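Local coordinates for penicillin-binding protein PbpB (Mycobacterium tuberculosis, PDB 6KGU) that synthesises cross-linked peptidoglycan from lipid intermediates for the mycobacterial cell wall and is inactivated by beta-lactam antibiotics such as aztreonam, at residues Asp403-Pro408 with Pro428-Val433; Val450-Met455 with Gly462-Val467. All coordinates share one frame; numbering follows the deposited sequence.

Contact 1 of 2, residues Asp403-Pro408 with Pro428-Val433; sequences DGVRVP and PDDIRV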
ATOM      1  N   ASP A 403       3.636   9.376 -13.535  1.00 28.44           N
ATOM      2  CA  ASP A 403       4.636  10.042 -14.366  1.00 29.52           C
ATOM      3  C   ASP A 403       5.638  10.811 -13.517  1.00 30.80           C
ATOM      4  O   ASP A 403       6.109  11.882 -13.902  1.00 31.52           O
ATOM      5  CB  ASP A 403       3.978  10.962 -15.405  1.00 30.19           C
ATOM      6  CG  ASP A 403       3.619  10.208 -16.695  1.00 35.76           C
ATOM      7  OD1 ASP A 403       4.047   9.039 -16.830  1.00 33.60           O
ATOM      8  OD2 ASP A 403       2.923  10.776 -17.562  1.00 43.86           O
ATOM      9  N   GLY A 404       5.963  10.253 -12.349  1.00 31.58           N
ATOM     10  CA  GLY A 404       7.003  10.791 -11.494  1.00 28.87           C
ATOM     11  C   GLY A 404       6.527  11.741 -10.417  1.00 28.09           C
ATOM     12  O   GLY A 404       7.346  12.195  -9.613  1.00 30.35           O
ATOM     13  N   VAL A 405       5.238  12.063 -10.369  1.00 26.73           N
ATOM     14  CA  VAL A 405       4.727  13.044  -9.417  1.00 27.69           C
ATOM     15  C   VAL A 405       3.966  12.307  -8.320  1.00 27.05           C
ATOM     16  O   VAL A 405       2.879  11.767  -8.555  1.00 29.14           O
ATOM     17  CB  VAL A 405       3.846  14.098 -10.094  1.00 28.63           C
ATOM     18  CG1 VAL A 405       3.269  15.017  -9.050  1.00 28.10           C
ATOM     19  CG2 VAL A 405       4.666  14.879 -11.123  1.00 27.13           C
ATOM     20  N   ARG A 406       4.530  12.309  -7.118  1.00 29.53           N
ATOM     21  CA  ARG A 406       3.879  11.678  -5.982  1.00 29.04           C
ATOM     22  C   ARG A 406       2.773  12.580  -5.466  1.00 34.19           C
ATOM     23  O   ARG A 406       2.985  13.780  -5.261  1.00 34.28           O
ATOM     24  CB  ARG A 406       4.891  11.403  -4.879  1.00 28.75           C
ATOM     25  CG  ARG A 406       4.345  10.544  -3.731  1.00 26.18           C
ATOM     26  CD  ARG A 406       5.484  10.025  -2.880  1.00 29.04           C
ATOM     27  NE  ARG A 406       6.221  11.071  -2.172  1.00 26.86           N
ATOM     28  CZ  ARG A 406       5.816  11.659  -1.045  1.00 32.20           C
ATOM     29  NH1 ARG A 406       4.660  11.325  -0.484  1.00 27.97           N
ATOM     30  NH2 ARG A 406       6.576  12.579  -0.469  1.00 32.12           N
ATOM     31  N   VAL A 407       1.590  12.008  -5.276  1.00 28.54           N
ATOM     32  CA  VAL A 407       0.466  12.732  -4.696  1.00 29.35           C
ATOM     33  C   VAL A 407       0.103  12.012  -3.399  1.00 33.57           C
ATOM     34  O   VAL A 407      -0.413  10.885  -3.438  1.00 28.41           O
ATOM     35  CB  VAL A 407      -0.726  12.811  -5.668  1.00 31.58           C
ATOM     36  CG1 VAL A 407      -1.883  13.630  -5.053  1.00 32.75           C
ATOM     37  CG2 VAL A 407      -0.296  13.430  -7.015  1.00 31.55           C
ATOM     38  N   PRO A 408       0.361  12.615  -2.241  1.00 28.21           N
ATOM     39  CA  PRO A 408       0.076  11.949  -0.964  1.00 27.28           C
ATOM     40  C   PRO A 408      -1.357  11.446  -0.917  1.00 31.05           C
ATOM     41  O   PRO A 408      -2.295  12.166  -1.286  1.00 30.70           O
ATOM     42  CB  PRO A 408       0.319  13.058   0.066  1.00 34.23           C
ATOM     43  CG  PRO A 408       1.352  13.947  -0.603  1.00 32.44           C
ATOM     44  CD  PRO A 408       0.913  13.965  -2.051  1.00 29.54           C
ATOM     45  N   PRO A 428      -3.749  17.655  -1.798  1.00 42.56           N
ATOM     46  CA  PRO A 428      -2.379  17.899  -1.343  1.00 41.55           C
ATOM     47  C   PRO A 428      -1.505  18.342  -2.507  1.00 36.49           C
ATOM     48  O   PRO A 428      -1.815  18.108  -3.676  1.00 37.30           O
ATOM     49  CB  PRO A 428      -1.938  16.538  -0.799  1.00 39.57           C
ATOM     50  CG  PRO A 428      -2.712  15.546  -1.634  1.00 37.76           C
ATOM     51  CD  PRO A 428      -4.034  16.217  -1.972  1.00 42.51           C
ATOM     52  N   ASP A 429      -0.391  18.979  -2.166  1.00 37.15           N
ATOM     53  CA  ASP A 429       0.531  19.460  -3.186  1.00 41.13           C
ATOM     54  C   ASP A 429       1.326  18.314  -3.814  1.00 40.20           C
ATOM     55  O   ASP A 429       1.792  17.407  -3.115  1.00 41.67           O
ATOM     56  CB  ASP A 429       1.480  20.491  -2.584  1.00 44.58           C
ATOM     57  CG  ASP A 429       0.850  21.876  -2.503  1.00 55.07           C
ATOM     58  OD1 ASP A 429       0.039  22.214  -3.391  1.00 54.65           O
ATOM     59  OD2 ASP A 429       1.156  22.619  -1.550  1.00 56.64           O
ATOM     60  N   ASP A 430       1.460  18.380  -5.146  1.00 40.57           N
ATOM     61  CA  ASP A 430       2.341  17.527  -5.932  1.00 43.99           C
ATOM     62  C   ASP A 430       3.750  17.491  -5.356  1.00 45.02           C
ATOM     63  O   ASP A 430       4.250  18.480  -4.809  1.00 44.74           O
ATOM     64  CB  ASP A 430       2.443  18.046  -7.372  1.00 37.21           C
ATOM     65  CG  ASP A 430       1.224  17.732  -8.212  1.00 42.64           C
ATOM     66  OD1 ASP A 430       0.304  17.027  -7.744  1.00 49.36           O
ATOM     67  OD2 ASP A 430       1.195  18.188  -9.371  1.00 48.36           O
ATOM     68  N   ILE A 431       4.411  16.346  -5.527  1.00 36.54           N
ATOM     69  CA  ILE A 431       5.822  16.187  -5.193  1.00 33.17           C
ATOM     70  C   ILE A 431       6.504  15.483  -6.361  1.00 37.64           C
ATOM     71  O   ILE A 431       6.298  14.279  -6.571  1.00 32.93           O
ATOM     72  CB  ILE A 431       6.037  15.407  -3.890  1.00 40.36           C
ATOM     73  CG1 ILE A 431       5.236  16.053  -2.755  1.00 41.95           C
ATOM     74  CG2 ILE A 431       7.528  15.335  -3.570  1.00 31.23           C
ATOM     75  CD1 ILE A 431       5.046  15.172  -1.571  1.00 37.72           C
ATOM     76  N   ARG A 432       7.320  16.228  -7.109  1.00 34.43           N
ATOM     77  CA  ARG A 432       8.105  15.694  -8.216  1.00 34.88           C
ATOM     78  C   ARG A 432       9.240  14.836  -7.661  1.00 38.58           C
ATOM     79  O   ARG A 432      10.129  15.348  -6.972  1.00 38.15           O
ATOM     80  CB  ARG A 432       8.634  16.856  -9.059  1.00 37.62           C
ATOM     81  CG  ARG A 432       9.743  16.524 -10.080  1.00 42.52           C
ATOM     82  CD  ARG A 432       9.235  15.719 -11.265  1.00 34.23           C
ATOM     83  NE  ARG A 432       8.143  16.371 -11.985  1.00 31.75           N
ATOM     84  CZ  ARG A 432       7.428  15.769 -12.927  1.00 31.99           C
ATOM     85  NH1 ARG A 432       7.690  14.499 -13.257  1.00 32.23           N
ATOM     86  NH2 ARG A 432       6.435  16.411 -13.523  1.00 33.60           N
ATOM     87  N   VAL A 433       9.202  13.533  -7.933  1.00 33.36           N
ATOM     88  CA  VAL A 433      10.230  12.592  -7.481  1.00 33.35           C
ATOM     89  C   VAL A 433      11.241  12.298  -8.585  1.00 31.78           C
ATOM     90  O   VAL A 433      12.449  12.339  -8.362  1.00 28.68           O
ATOM     91  CB  VAL A 433       9.579  11.281  -6.980  1.00 30.24           C
ATOM     92  CG1 VAL A 433      10.659  10.298  -6.528  1.00 29.25           C
ATOM     93  CG2 VAL A 433       8.553  11.551  -5.870  1.00 30.71           C
TER
HETATM   94  O   HOH W   1       4.655  14.625 -15.157  1.00 39.20           O
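Arg-406 and Ile-431 form the hydrogen-bonded pair of a two-stranded antiparallel ribbon, strand 405-406 against strand 431-432. Arg-406 N donates a hydrogen bond to Ile-431 O over 2.7 Å, while Ile-431 N returns a bond of 2.9 Å to Arg-406 O. A third backbone bond, Val-433 N to Gly-404 O (2.8 Å), is the straightest at the proton, 165°, and extends the ladder past the strands. Val-405 and Arg-432 make the neighbouring non-hydrogen-bonded pair.

Side-chain packing differs on the two faces. On the face of Val-405 and Arg-432, Val-405 CG2 sits 3.3 Å above the centre of the Arg-432 guanidinium plane. The Arg-432 chain, bent at chi2 and chi3 (71° and 57°), folds back over the valine to put its flat group there. The other branch, Val-405 CG1, meets Asp-430 CG at 3.5 Å. On the opposite face Arg-406 and Ile-431 run alongside each other, and Ile-431 CD1 lies over one face of the Arg-406 guanidinium. Beyond the strands, the rings of Pro-408 and Pro-428 lie against each other, pointing opposite ways, with Pro-408 CD 4.0 Å from Pro-428 CG.

Arg-432 NH1 makes a weak bond to Asp-403 O and also donates to Val-434 O. A water in the guanidinium plane links Arg-432 NH2, from which it accepts at 3.0 Å, to Asp-403 O, the latter bond weak.

The ribbon lies within the transpeptidase domain, beside helix 390-401: Arg-406 touches Gln-398 and Ala-399, and Val-433 rests on Ala-399. Arg-406 NE reaches Lys-347 O at the end of helix 338-347, and Asp-403 OD1 forms a salt bridge with Arg-443 of helix 436-445.

Contact 2 of 2, residues Val450-Met455 with Gly462-Val467; sequences VQRDPM and GPTAGV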
ATOM      1  N   VAL A 450       6.847  -9.560 -13.878  1.00 28.64           N
ATOM      2  CA  VAL A 450       5.697 -10.435 -14.095  1.00 33.80           C
ATOM      3  C   VAL A 450       5.820 -11.219 -15.393  1.00 36.12           C
ATOM      4  O   VAL A 450       4.870 -11.900 -15.792  1.00 32.66           O
ATOM      5  CB  VAL A 450       4.374  -9.651 -14.057  1.00 30.80           C
ATOM      6  CG1 VAL A 450       4.261  -8.875 -12.749  1.00 36.71           C
ATOM      7  CG2 VAL A 450       4.275  -8.713 -15.257  1.00 30.00           C
ATOM      8  N   GLN A 451       6.974 -11.160 -16.052  1.00 31.01           N
ATOM      9  CA  GLN A 451       7.153 -11.869 -17.307  1.00 33.75           C
ATOM     10  C   GLN A 451       7.471 -13.336 -17.068  1.00 34.31           C
ATOM     11  O   GLN A 451       8.309 -13.689 -16.231  1.00 35.45           O
ATOM     12  CB  GLN A 451       8.264 -11.229 -18.138  1.00 34.83           C
ATOM     13  CG  GLN A 451       8.633 -12.022 -19.398  1.00 41.32           C
ATOM     14  CD  GLN A 451       9.502 -11.213 -20.338  1.00 35.62           C
ATOM     15  OE1 GLN A 451       9.035 -10.258 -20.955  1.00 40.42           O
ATOM     16  NE2 GLN A 451      10.774 -11.570 -20.428  1.00 34.74           N
ATOM     17  N   ARG A 452       6.804 -14.186 -17.832  1.00 38.67           N
ATOM     18  CA  ARG A 452       6.929 -15.632 -17.748  1.00 40.39           C
ATOM     19  C   ARG A 452       7.901 -16.125 -18.817  1.00 37.81           C
ATOM     20  O   ARG A 452       7.923 -15.601 -19.935  1.00 38.53           O
ATOM     21  CB  ARG A 452       5.542 -16.275 -17.930  1.00 44.07           C
ATOM     22  CG  ARG A 452       5.424 -17.692 -17.421  1.00 47.27           C
ATOM     23  CD  ARG A 452       3.981 -18.217 -17.439  1.00 47.15           C
ATOM     24  NE  ARG A 452       3.211 -17.875 -16.240  1.00 45.05           N
ATOM     25  CZ  ARG A 452       3.448 -18.370 -15.025  1.00 42.29           C
ATOM     26  NH1 ARG A 452       4.456 -19.204 -14.826  1.00 44.28           N
ATOM     27  NH2 ARG A 452       2.687 -18.015 -13.996  1.00 47.89           N
ATOM     28  N   ASP A 453       8.732 -17.108 -18.464  1.00 39.01           N
ATOM     29  CA  ASP A 453       9.603 -17.714 -19.470  1.00 45.38           C
ATOM     30  C   ASP A 453       9.743 -19.207 -19.199  1.00 47.50           C
ATOM     31  O   ASP A 453      10.325 -19.607 -18.182  1.00 45.39           O
ATOM     32  CB  ASP A 453      10.990 -17.057 -19.513  1.00 43.00           C
ATOM     33  CG  ASP A 453      11.887 -17.657 -20.602  1.00 49.63           C
ATOM     34  OD1 ASP A 453      11.395 -18.504 -21.378  1.00 49.07           O
ATOM     35  OD2 ASP A 453      13.079 -17.294 -20.700  1.00 44.76           O
ATOM     36  N   PRO A 454       9.239 -20.055 -20.098  1.00 53.06           N
ATOM     37  CA  PRO A 454       9.376 -21.508 -19.890  1.00 57.75           C
ATOM     38  C   PRO A 454      10.815 -21.961 -19.716  1.00 54.68           C
ATOM     39  O   PRO A 454      11.089 -22.817 -18.867  1.00 54.11           O
ATOM     40  CB  PRO A 454       8.742 -22.101 -21.155  1.00 54.67           C
ATOM     41  CG  PRO A 454       7.827 -21.036 -21.663  1.00 57.44           C
ATOM     42  CD  PRO A 454       8.476 -19.733 -21.315  1.00 55.40           C
ATOM     43  N   MET A 455      11.747 -21.394 -20.482  1.00 55.31           N
ATOM     44  CA  MET A 455      13.162 -21.724 -20.345  1.00 52.32           C
ATOM     45  C   MET A 455      13.818 -21.061 -19.142  1.00 55.08           C
ATOM     46  O   MET A 455      15.045 -21.140 -19.004  1.00 59.75           O
ATOM     47  CB  MET A 455      13.911 -21.340 -21.618  1.00 56.21           C
ATOM     48  CG  MET A 455      13.581 -22.220 -22.812  1.00 66.73           C
ATOM     49  SD  MET A 455      13.927 -23.960 -22.474  1.00 86.42           S
ATOM     50  CE  MET A 455      15.668 -23.905 -22.037  1.00 74.60           C
ATOM     51  N   GLY A 462       7.820 -12.780 -10.267  1.00 28.86           N
ATOM     52  CA  GLY A 462       6.386 -12.845 -10.043  1.00 27.74           C
ATOM     53  C   GLY A 462       5.530 -13.046 -11.286  1.00 30.72           C
ATOM     54  O   GLY A 462       4.618 -12.263 -11.563  1.00 32.45           O
ATOM     55  N   PRO A 463       5.784 -14.117 -12.047  1.00 29.42           N
ATOM     56  CA  PRO A 463       5.020 -14.316 -13.288  1.00 30.97           C
ATOM     57  C   PRO A 463       3.532 -14.541 -13.065  1.00 32.83           C
ATOM     58  O   PRO A 463       2.735 -14.174 -13.939  1.00 30.48           O
ATOM     59  CB  PRO A 463       5.696 -15.545 -13.924  1.00 30.45           C
ATOM     60  CG  PRO A 463       6.269 -16.291 -12.756  1.00 31.13           C
ATOM     61  CD  PRO A 463       6.747 -15.210 -11.813  1.00 32.81           C
ATOM     62  N   THR A 464       3.121 -15.113 -11.924  1.00 31.55           N
ATOM     63  CA  THR A 464       1.681 -15.236 -11.691  1.00 34.96           C
ATOM     64  C   THR A 464       1.000 -13.878 -11.504  1.00 31.69           C
ATOM     65  O   THR A 464      -0.232 -13.806 -11.583  1.00 32.26           O
ATOM     66  CB  THR A 464       1.371 -16.157 -10.488  1.00 29.75           C
ATOM     67  OG1 THR A 464       1.810 -15.557  -9.261  1.00 37.27           O
ATOM     68  CG2 THR A 464       2.056 -17.511 -10.638  1.00 30.87           C
ATOM     69  N   ALA A 465       1.750 -12.796 -11.292  1.00 30.45           N
ATOM     70  CA  ALA A 465       1.099 -11.488 -11.206  1.00 30.96           C
ATOM     71  C   ALA A 465       0.690 -10.933 -12.568  1.00 30.25           C
ATOM     72  O   ALA A 465      -0.166 -10.044 -12.621  1.00 31.78           O
ATOM     73  CB  ALA A 465       2.007 -10.470 -10.514  1.00 32.41           C
ATOM     74  N   GLY A 466       1.275 -11.416 -13.665  1.00 28.78           N
ATOM     75  CA  GLY A 466       0.921 -10.884 -14.969  1.00 26.16           C
ATOM     76  C   GLY A 466      -0.505 -11.252 -15.340  1.00 31.41           C
ATOM     77  O   GLY A 466      -1.031 -12.280 -14.919  1.00 30.47           O
ATOM     78  N   VAL A 467      -1.158 -10.361 -16.081  1.00 26.87           N
ATOM     79  CA  VAL A 467      -2.496 -10.622 -16.622  1.00 29.75           C
ATOM     80  C   VAL A 467      -2.381 -10.526 -18.145  1.00 34.21           C
ATOM     81  O   VAL A 467      -2.148  -9.432 -18.681  1.00 31.32           O
ATOM     82  CB  VAL A 467      -3.545  -9.644 -16.051  1.00 31.08           C
ATOM     83  CG1 VAL A 467      -4.965  -9.974 -16.559  1.00 31.21           C
ATOM     84  CG2 VAL A 467      -3.545  -9.660 -14.502  1.00 29.54           C
TER
HETATM   85  O   HOH W   2       3.029 -13.443 -16.846  1.00 41.58           O
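Val-450 packs against the short 3-10 turn 463-465 in the loop region of the transpeptidase domain between helix 436-445 and strand 473-483. The turn's backbone bonds, Ala-465 N to Gly-462 O and Gly-466 N to Pro-463 O, define it; none crosses to 450-455. Instead, two CA-H...O contacts join the backbones: Val-450 CA to Gly-462 O at 3.3 Å and Pro-463 CA to Val-450 O at 3.5 Å.

With chi1 at -55°, Val-450 puts CG1 anti to the carbonyl carbon, beside the backbone N, and against Ala-465 CB, 3.6 Å away, while CG2 faces Gly-466 CA. Both Val-450 and Ala-465 also touch Phe-498 of strand 493-502.

Arg-452 stretches out through chi1 (-160°) and chi2, then turns at chi3 (-86°), which lays its guanidinium across Pro-463. Pro-463 CB stands 3.7 Å above the centre of that plane, and the arginine chain runs roughly perpendicular to the proline ring's direction. Thr-464 CG2 meets the guanidinium in plane, so the proline carbon covers a face and the methyl carbon abuts the edge. A water bridges the segments, donating to Val-450 O at 2.6 Å and to Pro-463 O at 3.0 Å.

Contacts 1 and 2 occur in series along the chain, both within the transpeptidase domain, and do not touch: their centres are about 30 Å apart and their nearest atoms about 18 Å. Helix 436-445 follows contact 1 in sequence and precedes contact 2. Contact 1 lies away from the active site and the bound ligand. Contact 2 is closer to the reaction centre: Gly-462 is about 8 Å from the bound aztreonam-derived ligand and about 11 Å from the side chain of Ser-269, assigned by similarity as the acyl-ester nucleophile. These separations place the start of 462-467, at Gly-462, near the ligand, whereas 403-408 with 428-433 is a remote structural ribbon.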